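PDB 6IDP: MATE family efflux transporter from Vibrio cholerae, which probably exports drugs and other xenobiotics across the bacterial membrane, using a conformational change that depends on protons. Local coordinates for residues Leu257-Trp269 / Leu398-Phe411. Numbering follows the deposited sequence.
Sequences LLASFGTAAVAAW and LWLGAHFYGIEGLF. With OLC ((2R)-2,3-dihydroxypropyl (9Z)-octadec-9-enoate), chain L.
Leu-257 pushes into helix 398-411 as a knob into a hole formed by Leu-398, Trp-399, Ala-402 and Leu-410. Its two branches divide the work: CD1 lies 3.9 Å from Trp-399 CA, against the backbone, while CD2 meets the indole at Trp-399 CD1, 3.6 Å away. Ala-402, with only a methyl, lets the knob and the neighbouring phenyl ring come close.

That ring, Phe-261, sits in the turn joining helix 226-259 to helix 263-279 and reaches over the kink of the partner helix. Its CZ rests 3.5 Å from Gly-406 CA, directly against the backbone. Ile-407 N stands over one face of the phenyl, and Ala-402 CB meets its edge in plane. The kink is marked by the positive phi of Gly-406 (66°), readily adopted by glycine, and by the missing helical bonds at the N of Ile-407 and Glu-408. Ile-407 extends CG1 anti to its own N (chi1 -169°), and CD1 at the end of this slim branch touches both Leu-258 CD2 at 3.7 Å and Ala-265 CB.

At the other end of the contact, Trp-269 lays its six-membered ring beside Leu-410, with CZ3 3.5 Å from Leu-410 CD2, and meets Phe-411 edge to edge, CE3 to CE1. Leu-410 and Phe-411 are buried here, and Leu-258 CD1 covers one indole face.

The Trp-399 margin is looser: Trp-399 is exposed, and of its ring only CD1 comes close to segment 257-269. On another side of the helix, Tyr-405 points away from the contact, and a monoolein acyl chain lies over one face of its ring. The 44° crossing of helices 263-269 and 398-411, with axes 12.0 Å apart, is thus bridged by large side chains, while helix 343-355 packs against both through Ala-268 on Ile-348 and Phe-411 on Ile-355.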
loop_
_atom_site.group_PDB
_atom_site.type_symbol
_atom_site.label_atom_id
_atom_site.label_comp_id
_atom_site.label_asym_id
_atom_site.label_seq_id
_atom_site.Cartn_x
_atom_site.Cartn_y
_atom_site.Cartn_z
ATOM N N LEU A 257 22.023 9.413 -3.695
ATOM C CA LEU A 257 23.010 8.359 -3.892
ATOM C C LEU A 257 23.105 7.933 -5.350
ATOM O O LEU A 257 24.197 7.834 -5.911
ATOM C CB LEU A 257 22.675 7.140 -3.030
ATOM C CG LEU A 257 23.221 7.102 -1.605
ATOM C CD1 LEU A 257 22.924 5.751 -0.971
ATOM C CD2 LEU A 257 24.712 7.382 -1.610
ATOM N N LEU A 258 21.952 7.676 -5.957
ATOM C CA LEU A 258 21.891 7.134 -7.309
ATOM C C LEU A 258 22.290 8.132 -8.383
ATOM O O LEU A 258 22.933 7.767 -9.369
ATOM C CB LEU A 258 20.485 6.624 -7.601
ATOM C CG LEU A 258 20.146 5.276 -6.982
ATOM C CD1 LEU A 258 18.649 5.127 -6.907
ATOM C CD2 LEU A 258 20.761 4.166 -7.814
ATOM N N ALA A 259 21.897 9.388 -8.194
ATOM C CA ALA A 259 22.152 10.431 -9.179
ATOM C C ALA A 259 23.643 10.600 -9.445
ATOM O O ALA A 259 24.042 11.012 -10.533
ATOM C CB ALA A 259 21.541 11.750 -8.722
ATOM N N SER A 260 24.463 10.270 -8.453
ATOM C CA SER A 260 25.907 10.443 -8.570
ATOM C C SER A 260 26.541 9.379 -9.460
ATOM O O SER A 260 27.727 9.453 -9.775
ATOM C CB SER A 260 26.563 10.429 -7.186
ATOM O OG SER A 260 26.350 9.192 -6.528
ATOM N N PHE A 261 25.750 8.392 -9.869
ATOM C CA PHE A 261 26.260 7.330 -10.729
ATOM C C PHE A 261 25.765 7.464 -12.168
ATOM O O PHE A 261 25.984 6.576 -12.990
ATOM C CB PHE A 261 25.884 5.956 -10.161
ATOM C CG PHE A 261 26.550 5.646 -8.852
ATOM C CD1 PHE A 261 27.930 5.595 -8.764
ATOM C CD2 PHE A 261 25.799 5.406 -7.710
ATOM C CE1 PHE A 261 28.554 5.317 -7.563
ATOM C CE2 PHE A 261 26.418 5.123 -6.504
ATOM C CZ PHE A 261 27.797 5.079 -6.432
ATOM N N GLY A 262 25.105 8.578 -12.468
ATOM C CA GLY A 262 24.686 8.864 -13.828
ATOM C C GLY A 262 23.213 8.628 -14.105
ATOM O O GLY A 262 22.518 7.964 -13.332
ATOM N N THR A 263 22.744 9.169 -15.226
ATOM C CA THR A 263 21.342 9.079 -15.619
ATOM C C THR A 263 20.883 7.644 -15.890
ATOM O O THR A 263 19.721 7.305 -15.663
ATOM C CB THR A 263 21.070 9.935 -16.875
ATOM O OG1 THR A 263 19.796 9.587 -17.429
ATOM C CG2 THR A 263 22.143 9.704 -17.922
ATOM N N ALA A 264 21.795 6.807 -16.376
ATOM C CA ALA A 264 21.461 5.427 -16.712
ATOM C C ALA A 264 21.244 4.586 -15.461
ATOM O O ALA A 264 20.383 3.707 -15.436
ATOM C CB ALA A 264 22.543 4.814 -17.574
ATOM N N ALA A 265 22.038 4.854 -14.431
ATOM C CA ALA A 265 21.881 4.173 -13.155
ATOM C C ALA A 265 20.548 4.554 -12.522
ATOM O O ALA A 265 19.866 3.710 -11.941
ATOM C CB ALA A 265 23.033 4.509 -12.223
ATOM N N VAL A 266 20.180 5.827 -12.640
ATOM C CA VAL A 266 18.901 6.298 -12.118
ATOM C C VAL A 266 17.747 5.602 -12.838
ATOM O O VAL A 266 16.800 5.141 -12.205
ATOM C CB VAL A 266 18.754 7.827 -12.260
ATOM C CG1 VAL A 266 17.365 8.274 -11.823
ATOM C CG2 VAL A 266 19.820 8.539 -11.445
ATOM N N ALA A 267 17.846 5.515 -14.161
ATOM C CA ALA A 267 16.819 4.869 -14.971
ATOM C C ALA A 267 16.721 3.372 -14.674
ATOM O O ALA A 267 15.628 2.808 -14.650
ATOM C CB ALA A 267 17.095 5.094 -16.451
ATOM N N ALA A 268 17.864 2.733 -14.453
ATOM C CA ALA A 268 17.891 1.304 -14.179
ATOM C C ALA A 268 17.248 0.999 -12.831
ATOM O O ALA A 268 16.565 -0.014 -12.674
ATOM C CB ALA A 268 19.316 0.782 -14.216
ATOM N N TRP A 269 17.467 1.879 -11.861
ATOM C CA TRP A 269 16.900 1.701 -10.531
ATOM C C TRP A 269 15.381 1.842 -10.559
ATOM O O TRP A 269 14.671 1.137 -9.840
ATOM C CB TRP A 269 17.504 2.705 -9.551
ATOM C CG TRP A 269 16.987 2.550 -8.155
ATOM C CD1 TRP A 269 15.961 3.245 -7.577
ATOM C CD2 TRP A 269 17.469 1.643 -7.158
ATOM N NE1 TRP A 269 15.777 2.827 -6.282
ATOM C CE2 TRP A 269 16.689 1.843 -6.000
ATOM C CE3 TRP A 269 18.482 0.681 -7.131
ATOM C CZ2 TRP A 269 16.893 1.114 -4.828
ATOM C CZ3 TRP A 269 18.681 -0.040 -5.967
ATOM C CH2 TRP A 269 17.892 0.180 -4.833
ATOM N N LEU A 398 22.946 0.530 1.833
ATOM C CA LEU A 398 23.008 1.160 0.518
ATOM C C LEU A 398 24.181 2.125 0.423
ATOM O O LEU A 398 24.906 2.136 -0.571
ATOM C CB LEU A 398 21.713 1.908 0.203
ATOM C CG LEU A 398 20.461 1.075 -0.063
ATOM C CD1 LEU A 398 19.350 1.966 -0.595
ATOM C CD2 LEU A 398 20.765 -0.055 -1.027
ATOM N N TRP A 399 24.357 2.937 1.461
ATOM C CA TRP A 399 25.400 3.949 1.458
ATOM C C TRP A 399 26.782 3.318 1.536
ATOM O O TRP A 399 27.712 3.777 0.879
ATOM C CB TRP A 399 25.205 4.938 2.611
ATOM C CG TRP A 399 26.118 6.124 2.518
ATOM C CD1 TRP A 399 25.956 7.220 1.721
ATOM C CD2 TRP A 399 27.338 6.330 3.242
ATOM N NE1 TRP A 399 26.997 8.096 1.905
ATOM C CE2 TRP A 399 27.858 7.575 2.834
ATOM C CE3 TRP A 399 28.040 5.587 4.196
ATOM C CZ2 TRP A 399 29.048 8.092 3.347
ATOM C CZ3 TRP A 399 29.220 6.102 4.704
ATOM C CH2 TRP A 399 29.711 7.342 4.279
ATOM N N LEU A 400 26.911 2.264 2.336
ATOM C CA LEU A 400 28.179 1.555 2.463
ATOM C C LEU A 400 28.592 0.899 1.146
ATOM O O LEU A 400 29.748 0.991 0.731
ATOM C CB LEU A 400 28.099 0.499 3.570
ATOM C CG LEU A 400 28.218 1.008 5.006
ATOM C CD1 LEU A 400 28.103 -0.139 6.002
ATOM C CD2 LEU A 400 29.528 1.751 5.193
ATOM N N GLY A 401 27.642 0.241 0.487
ATOM C CA GLY A 401 27.919 -0.422 -0.772
ATOM C C GLY A 401 28.263 0.554 -1.881
ATOM O O GLY A 401 29.164 0.307 -2.682
ATOM N N ALA A 402 27.537 1.665 -1.926
ATOM C CA ALA A 402 27.769 2.691 -2.930
ATOM C C ALA A 402 29.120 3.357 -2.716
ATOM O O ALA A 402 29.841 3.646 -3.672
ATOM C CB ALA A 402 26.655 3.726 -2.896
ATOM N N HIS A 403 29.457 3.589 -1.453
ATOM C CA HIS A 403 30.694 4.272 -1.094
ATOM C C HIS A 403 31.934 3.512 -1.539
ATOM O O HIS A 403 32.859 4.094 -2.107
ATOM C CB HIS A 403 30.755 4.501 0.418
ATOM C CG HIS A 403 32.063 5.059 0.887
ATOM N ND1 HIS A 403 32.380 6.394 0.783
ATOM C CD2 HIS A 403 33.135 4.455 1.449
ATOM C CE1 HIS A 403 33.593 6.594 1.270
ATOM N NE2 HIS A 403 34.073 5.434 1.680
ATOM N N PHE A 404 31.952 2.209 -1.279
ATOM C CA PHE A 404 33.132 1.402 -1.555
ATOM C C PHE A 404 33.101 0.729 -2.926
ATOM O O PHE A 404 34.152 0.444 -3.496
ATOM C CB PHE A 404 33.315 0.335 -0.468
ATOM C CG PHE A 404 33.636 0.895 0.886
ATOM C CD1 PHE A 404 34.877 1.453 1.145
ATOM C CD2 PHE A 404 32.701 0.849 1.909
ATOM C CE1 PHE A 404 35.178 1.965 2.396
ATOM C CE2 PHE A 404 32.996 1.359 3.161
ATOM C CZ PHE A 404 34.236 1.917 3.403
ATOM N N TYR A 405 31.910 0.469 -3.457
ATOM C CA TYR A 405 31.820 -0.314 -4.687
ATOM C C TYR A 405 30.860 0.222 -5.748
ATOM O O TYR A 405 30.495 -0.507 -6.667
ATOM C CB TYR A 405 31.433 -1.758 -4.353
ATOM C CG TYR A 405 32.467 -2.496 -3.540
ATOM C CD1 TYR A 405 33.511 -3.173 -4.158
ATOM C CD2 TYR A 405 32.404 -2.515 -2.154
ATOM C CE1 TYR A 405 34.461 -3.850 -3.417
ATOM C CE2 TYR A 405 33.349 -3.187 -1.404
ATOM C CZ TYR A 405 34.374 -3.854 -2.040
ATOM O OH TYR A 405 35.318 -4.526 -1.298
ATOM N N GLY A 406 30.454 1.481 -5.637
ATOM C CA GLY A 406 29.633 2.083 -6.672
ATOM C C GLY A 406 28.257 1.459 -6.808
ATOM O O GLY A 406 27.651 1.067 -5.810
ATOM N N ILE A 407 27.758 1.355 -8.038
ATOM C CA ILE A 407 26.379 0.921 -8.248
ATOM C C ILE A 407 26.199 -0.569 -7.951
ATOM O O ILE A 407 25.149 -0.982 -7.464
ATOM C CB ILE A 407 25.885 1.237 -9.693
ATOM C CG1 ILE A 407 24.374 1.032 -9.807
ATOM C CG2 ILE A 407 26.606 0.400 -10.731
ATOM C CD1 ILE A 407 23.562 2.129 -9.162
ATOM N N GLU A 408 27.227 -1.366 -8.222
ATOM C CA GLU A 408 27.159 -2.796 -7.955
ATOM C C GLU A 408 27.173 -3.068 -6.454
ATOM O O GLU A 408 26.511 -3.987 -5.977
ATOM C CB GLU A 408 28.311 -3.539 -8.644
ATOM C CG GLU A 408 29.692 -2.965 -8.389
ATOM C CD GLU A 408 30.122 -1.963 -9.445
ATOM O OE1 GLU A 408 29.246 -1.399 -10.136
ATOM O OE2 GLU A 408 31.341 -1.743 -9.588
ATOM N N GLY A 409 27.927 -2.260 -5.715
ATOM C CA GLY A 409 27.987 -2.390 -4.272
ATOM C C GLY A 409 26.683 -1.966 -3.629
ATOM O O GLY A 409 26.280 -2.507 -2.601
ATOM N N LEU A 410 26.020 -0.995 -4.246
ATOM C CA LEU A 410 24.734 -0.519 -3.760
ATOM C C LEU A 410 23.682 -1.627 -3.852
ATOM O O LEU A 410 22.859 -1.784 -2.949
ATOM C CB LEU A 410 24.296 0.724 -4.542
ATOM C CG LEU A 410 23.067 1.495 -4.063
ATOM C CD1 LEU A 410 23.252 2.987 -4.297
ATOM C CD2 LEU A 410 21.820 1.005 -4.773
ATOM N N PHE A 411 23.713 -2.394 -4.940
ATOM C CA PHE A 411 22.798 -3.521 -5.099
ATOM C C PHE A 411 23.051 -4.573 -4.020
ATOM O O PHE A 411 22.112 -5.152 -3.476
ATOM C CB PHE A 411 22.931 -4.148 -6.490
ATOM C CG PHE A 411 22.471 -3.256 -7.611
ATOM C CD1 PHE A 411 21.580 -2.222 -7.375
ATOM C CD2 PHE A 411 22.929 -3.457 -8.904
ATOM C CE1 PHE A 411 21.156 -1.401 -8.408
ATOM C CE2 PHE A 411 22.507 -2.643 -9.939
ATOM C CZ PHE A 411 21.622 -1.614 -9.691
HETATM C C18 OLC L . 31.661 -6.967 -1.450
HETATM C C10 OLC L . 27.822 -3.848 4.187
HETATM C C17 OLC L . 31.271 -5.838 -2.379
HETATM C C11 OLC L . 26.803 -4.066 3.090
HETATM C C16 OLC L . 29.965 -5.219 -1.928
HETATM C C12 OLC L . 27.298 -3.468 1.790
HETATM C C15 OLC L . 30.072 -4.759 -0.489
HETATM C C13 OLC L . 28.632 -4.074 1.411
HETATM C C14 OLC L . 28.808 -4.022 -0.092
#